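Local coordinates for protein putative ABC transporter (Thermobispora bispora, PDB 4PE6) that probably binds a carbohydrate-like solute for uptake by an ABC transporter, and holds a trihydroxybutanoic acid in this crystal, at residues F20-N25 against K75-Q80; T192-V197 against A220-T225. One frame throughout, in Å; residues are numbered along the deposited sequence.

Contact 1: residues F20-N25 against K75-Q80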
loop_
_atom_site.group_PDB
_atom_site.type_symbol
_atom_site.label_atom_id
_atom_site.label_comp_id
_atom_site.label_asym_id
_atom_site.label_seq_id
_atom_site.Cartn_x
_atom_site.Cartn_y
_atom_site.Cartn_z
ATOM N N PHE A 20 3.872 -22.956 10.524
ATOM C CA PHE A 20 3.070 -22.713 9.330
ATOM C C PHE A 20 2.540 -21.273 9.396
ATOM O O PHE A 20 1.756 -20.926 10.288
ATOM C CB PHE A 20 1.947 -23.756 9.256
ATOM C CG PHE A 20 0.899 -23.498 8.198
ATOM C CD1 PHE A 20 1.188 -22.807 7.018
ATOM C CD2 PHE A 20 -0.381 -23.990 8.378
ATOM C CE1 PHE A 20 0.204 -22.588 6.066
ATOM C CE2 PHE A 20 -1.372 -23.777 7.429
ATOM C CZ PHE A 20 -1.078 -23.075 6.269
ATOM N N ILE A 21 3.005 -20.442 8.463
ATOM C CA ILE A 21 2.583 -19.030 8.351
ATOM C C ILE A 21 1.583 -18.873 7.193
ATOM O O ILE A 21 1.920 -19.140 6.043
ATOM C CB ILE A 21 3.778 -18.102 8.061
ATOM C CG1 ILE A 21 4.938 -18.358 9.049
ATOM C CG2 ILE A 21 3.339 -16.646 8.081
ATOM C CD1 ILE A 21 4.568 -18.181 10.512
ATOM N N ALA A 22 0.347 -18.471 7.507
ATOM C CA ALA A 22 -0.689 -18.263 6.504
ATOM C C ALA A 22 -0.866 -16.762 6.266
ATOM O O ALA A 22 -0.774 -15.987 7.203
ATOM C CB ALA A 22 -1.986 -18.879 6.989
ATOM N N LEU A 23 -1.081 -16.365 5.017
ATOM C CA LEU A 23 -1.363 -14.961 4.674
ATOM C C LEU A 23 -2.693 -14.867 3.931
ATOM O O LEU A 23 -2.902 -15.521 2.884
ATOM C CB LEU A 23 -0.236 -14.352 3.845
ATOM C CG LEU A 23 -0.292 -12.839 3.593
ATOM C CD1 LEU A 23 1.108 -12.298 3.296
ATOM C CD2 LEU A 23 -1.241 -12.456 2.473
ATOM N N SER A 24 -3.586 -14.047 4.459
ATOM C CA SER A 24 -4.884 -13.796 3.831
ATOM C C SER A 24 -4.919 -12.342 3.361
ATOM O O SER A 24 -4.745 -11.409 4.158
ATOM C CB SER A 24 -6.027 -14.042 4.817
ATOM O OG SER A 24 -7.242 -13.524 4.321
ATOM N N ASN A 25 -5.112 -12.171 2.064
ATOM C CA ASN A 25 -5.089 -10.841 1.448
ATOM C C ASN A 25 -6.434 -10.474 0.878
ATOM O O ASN A 25 -6.976 -11.209 0.026
ATOM C CB ASN A 25 -4.029 -10.818 0.363
ATOM C CG ASN A 25 -4.071 -9.551 -0.463
ATOM O OD1 ASN A 25 -4.281 -8.463 0.062
ATOM N ND2 ASN A 25 -3.870 -9.678 -1.751
ATOM N N LYS A 75 -11.459 -18.895 7.525
ATOM C CA LYS A 75 -11.934 -20.115 8.169
ATOM C C LYS A 75 -11.356 -21.372 7.508
ATOM O O LYS A 75 -10.967 -22.305 8.204
ATOM C CB LYS A 75 -13.453 -20.155 8.211
ATOM C CG LYS A 75 -14.030 -19.025 9.042
ATOM C CD LYS A 75 -15.520 -18.872 8.836
ATOM C CE LYS A 75 -16.067 -17.779 9.747
ATOM N NZ LYS A 75 -17.498 -17.560 9.478
ATOM N N SER A 76 -11.258 -21.403 6.179
ATOM C CA SER A 76 -10.627 -22.557 5.514
ATOM C C SER A 76 -9.135 -22.655 5.874
ATOM O O SER A 76 -8.593 -23.763 6.035
ATOM C CB SER A 76 -10.844 -22.539 3.994
ATOM O OG SER A 76 -12.197 -22.865 3.683
ATOM N N LEU A 77 -8.479 -21.511 6.025
ATOM C CA LEU A 77 -7.079 -21.498 6.470
ATOM C C LEU A 77 -6.947 -22.037 7.892
ATOM O O LEU A 77 -6.019 -22.796 8.189
ATOM C CB LEU A 77 -6.465 -20.091 6.390
ATOM C CG LEU A 77 -5.971 -19.674 4.994
ATOM C CD1 LEU A 77 -5.692 -18.184 4.955
ATOM C CD2 LEU A 77 -4.741 -20.468 4.607
ATOM N N LEU A 78 -7.862 -21.659 8.780
ATOM C CA LEU A 78 -7.751 -22.110 10.170
ATOM C C LEU A 78 -7.837 -23.631 10.301
ATOM O O LEU A 78 -7.184 -24.213 11.163
ATOM C CB LEU A 78 -8.792 -21.440 11.059
ATOM C CG LEU A 78 -8.559 -19.948 11.273
ATOM C CD1 LEU A 78 -9.654 -19.421 12.181
ATOM C CD2 LEU A 78 -7.175 -19.663 11.854
ATOM N N LEU A 79 -8.603 -24.273 9.421
ATOM C CA LEU A 79 -8.660 -25.730 9.379
ATOM C C LEU A 79 -7.312 -26.380 9.143
ATOM O O LEU A 79 -7.135 -27.530 9.505
ATOM C CB LEU A 79 -9.629 -26.215 8.289
ATOM C CG LEU A 79 -11.081 -25.803 8.488
ATOM C CD1 LEU A 79 -11.883 -26.105 7.229
ATOM C CD2 LEU A 79 -11.669 -26.499 9.710
ATOM N N GLN A 80 -6.386 -25.673 8.498
ATOM C CA GLN A 80 -5.050 -26.197 8.225
ATOM C C GLN A 80 -4.073 -25.908 9.362
ATOM O O GLN A 80 -2.884 -26.199 9.247
ATOM C CB GLN A 80 -4.514 -25.595 6.930
ATOM C CG GLN A 80 -5.330 -25.978 5.709
ATOM C CD GLN A 80 -4.855 -25.261 4.467
ATOM O OE1 GLN A 80 -5.548 -24.403 3.946
ATOM N NE2 GLN A 80 -3.670 -25.620 3.981
#
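Helix 67-78 lies over strand 20-25, with the CA atoms of Ala22 and Leu77 7.2 Å apart and those of Phe20 and Gln80 8.9 Å apart. This is the helix of a beta-alpha-beta crossover in the Rossmann-like lobe of a type I periplasmic binding protein. It links strand 55-60 to strand 84-88 and passes over strand 20-25, which lies between them in the sheet. No hydrogen bond joins the two segments. Phe20, Ala22 and Ser24 all turn their side chains toward the helix. Leu77 meets two of them with the two branches of its fork. CD2 rests on Ala22 CB at 4.0 Å, and CD1 reaches Ser24 CB at 4.2 Å. Ser24 thus offers its carbon to the leucine, while its OG is hydrogen-bonded to Gln70, about two turns earlier on the same helix. Phe20 closes the other end. Its CG stands anti to the backbone N (chi1 170°), which sends the ring along to the chain leaving the helix. The ring also makes a cation-pi contact with Lys55. The ring and the Gln80 amide are 42° apart in plane, and the ring's CE2 packs on Gln80 CB at 3.7 Å. The backbone of Gln80 comes to the ring edge, near the ring plane, where its O lies 3.4 Å from both CD2 and CE2 of Phe20.

Contact 2: residues T192-V197 against A220-T225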
loop_
_atom_site.group_PDB
_atom_site.type_symbol
_atom_site.label_atom_id
_atom_site.label_comp_id
_atom_site.label_asym_id
_atom_site.label_seq_id
_atom_site.Cartn_x
_atom_site.Cartn_y
_atom_site.Cartn_z
ATOM N N THR A 192 -7.619 0.513 -14.106
ATOM C CA THR A 192 -8.920 0.873 -13.556
ATOM C C THR A 192 -9.097 2.395 -13.499
ATOM O O THR A 192 -10.119 2.939 -13.942
ATOM C CB THR A 192 -9.090 0.289 -12.150
ATOM O OG1 THR A 192 -8.923 -1.126 -12.217
ATOM C CG2 THR A 192 -10.444 0.615 -11.584
ATOM N N ALA A 193 -8.113 3.078 -12.917
ATOM C CA ALA A 193 -8.073 4.529 -12.909
ATOM C C ALA A 193 -8.144 5.116 -14.319
ATOM O O ALA A 193 -8.865 6.071 -14.553
ATOM C CB ALA A 193 -6.793 4.995 -12.240
ATOM N N GLN A 194 -7.371 4.540 -15.249
ATOM C CA GLN A 194 -7.397 4.986 -16.643
ATOM C C GLN A 194 -8.809 5.012 -17.186
ATOM O O GLN A 194 -9.238 6.009 -17.776
ATOM C CB GLN A 194 -6.531 4.099 -17.536
ATOM C CG GLN A 194 -6.476 4.547 -19.000
ATOM C CD GLN A 194 -5.576 3.658 -19.836
ATOM O OE1 GLN A 194 -4.854 2.809 -19.310
ATOM N NE2 GLN A 194 -5.613 3.849 -21.151
ATOM N N LYS A 195 -9.510 3.905 -17.000
ATOM C CA LYS A 195 -10.873 3.755 -17.504
ATOM C C LYS A 195 -11.824 4.769 -16.859
ATOM O O LYS A 195 -12.613 5.410 -17.556
ATOM C CB LYS A 195 -11.385 2.340 -17.250
ATOM C CG LYS A 195 -12.638 2.002 -18.025
ATOM C CD LYS A 195 -13.342 0.769 -17.457
ATOM C CE LYS A 195 -14.406 0.271 -18.427
ATOM N NZ LYS A 195 -13.909 -0.806 -19.328
ATOM N N ALA A 196 -11.744 4.920 -15.534
ATOM C CA ALA A 196 -12.640 5.831 -14.824
ATOM C C ALA A 196 -12.386 7.302 -15.195
ATOM O O ALA A 196 -13.333 8.062 -15.410
ATOM C CB ALA A 196 -12.521 5.640 -13.321
ATOM N N VAL A 197 -11.122 7.706 -15.268
ATOM C CA VAL A 197 -10.799 9.081 -15.662
ATOM C C VAL A 197 -11.222 9.346 -17.114
ATOM O O VAL A 197 -11.792 10.384 -17.417
ATOM C CB VAL A 197 -9.296 9.398 -15.465
ATOM C CG1 VAL A 197 -8.892 10.709 -16.132
ATOM C CG2 VAL A 197 -8.958 9.436 -13.976
ATOM N N ALA A 220 -2.301 9.186 -16.844
ATOM C CA ALA A 220 -1.621 9.786 -17.981
ATOM C C ALA A 220 -2.113 9.194 -19.325
ATOM O O ALA A 220 -2.400 9.939 -20.249
ATOM C CB ALA A 220 -0.113 9.638 -17.823
ATOM N N GLN A 221 -2.247 7.872 -19.418
ATOM C CA GLN A 221 -2.774 7.231 -20.613
ATOM C C GLN A 221 -4.169 7.743 -20.960
ATOM O O GLN A 221 -4.465 7.927 -22.127
ATOM C CB GLN A 221 -2.853 5.712 -20.460
ATOM C CG GLN A 221 -1.540 4.949 -20.367
ATOM C CD GLN A 221 -1.766 3.496 -19.932
ATOM O OE1 GLN A 221 -2.300 3.223 -18.839
ATOM N NE2 GLN A 221 -1.370 2.553 -20.782
ATOM N N ALA A 222 -5.032 7.980 -19.967
ATOM C CA ALA A 222 -6.357 8.516 -20.282
ATOM C C ALA A 222 -6.235 9.871 -20.986
ATOM O O ALA A 222 -6.905 10.119 -22.000
ATOM C CB ALA A 222 -7.207 8.648 -19.035
ATOM N N PHE A 223 -5.368 10.739 -20.460
ATOM C CA PHE A 223 -5.193 12.078 -21.038
ATOM C C PHE A 223 -4.596 11.976 -22.458
ATOM O O PHE A 223 -5.028 12.685 -23.380
ATOM C CB PHE A 223 -4.366 12.981 -20.107
ATOM C CG PHE A 223 -5.169 13.575 -18.969
ATOM C CD1 PHE A 223 -5.443 12.830 -17.819
ATOM C CD2 PHE A 223 -5.660 14.867 -19.050
ATOM C CE1 PHE A 223 -6.199 13.367 -16.801
ATOM C CE2 PHE A 223 -6.432 15.408 -18.041
ATOM C CZ PHE A 223 -6.702 14.656 -16.916
ATOM N N ALA A 224 -3.639 11.073 -22.643
ATOM C CA ALA A 224 -3.078 10.827 -23.976
ATOM C C ALA A 224 -4.144 10.354 -24.965
ATOM O O ALA A 224 -4.170 10.821 -26.115
ATOM C CB ALA A 224 -1.937 9.820 -23.911
ATOM N N THR A 225 -5.040 9.474 -24.518
ATOM C CA THR A 225 -6.111 8.955 -25.388
ATOM C C THR A 225 -7.064 10.070 -25.802
ATOM O O THR A 225 -7.563 10.076 -26.922
ATOM C CB THR A 225 -6.901 7.790 -24.733
ATOM O OG1 THR A 225 -6.056 6.649 -24.642
ATOM C CG2 THR A 225 -8.102 7.386 -25.570
#
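Gln194 and Ala222 mark the closest backbone approach, their CA atoms 5.2 Å apart. They belong to helices 190-200 and 216-226, successive crossover helices of the second Rossmann-like lobe. The two short segments run in broadly the same direction, with axes 8.3 Å apart and a crossing angle of -40°. The small alanine permits this closeness. Ala222 CB sits 3.6 Å from the backbone O of Gln194, and the Gln194 CG lies 3.8 Å from Ala222 N.

The polar part is a pair of glutamines. Gln194 has CG anti to the backbone N (chi1 -178°) and an extended chain, which carries its amide across to helix 216-226. There it crosses the Gln221 side chain at about a right angle, with the amide planes 47° apart. Its CD packs on Gln221 CB at 3.5 Å. An alanine here would remove this arm, and Gln221 would lose its amide neighbour and its own amide would probably be freer to turn.

The apolar part lies deeper, on the side of the sheet. Val197 touches Val152 of strand 147-153, and Phe223 touches Ile230 and Pro231 in the loop before strand 232-235. Val197 and Phe223 cross at about a right angle. One methyl, Val197 CG1, serves both neighbours: it is 3.9 Å from Ala222 CB and 3.8 Å from Phe223 CE1.

Overall arrangement
The two contacts share no element. Each lies in its own lobe, and their centres are 37 Å apart, with nearest atoms about 14 Å apart. Contact 1 is a helix-on-strand contact and is largely buried. It ties a crossover helix to the sheet it covers, through a leucine fork and an aromatic edge. Contact 2 is helix on helix and only partly buried. It joins two crossover helices side by side, with a valine against the sheet, a phenylalanine beside it and glutamine amides toward the outside. Both are similar in area, 219 and 244 Å², and neither includes a residue of the ligand pocket.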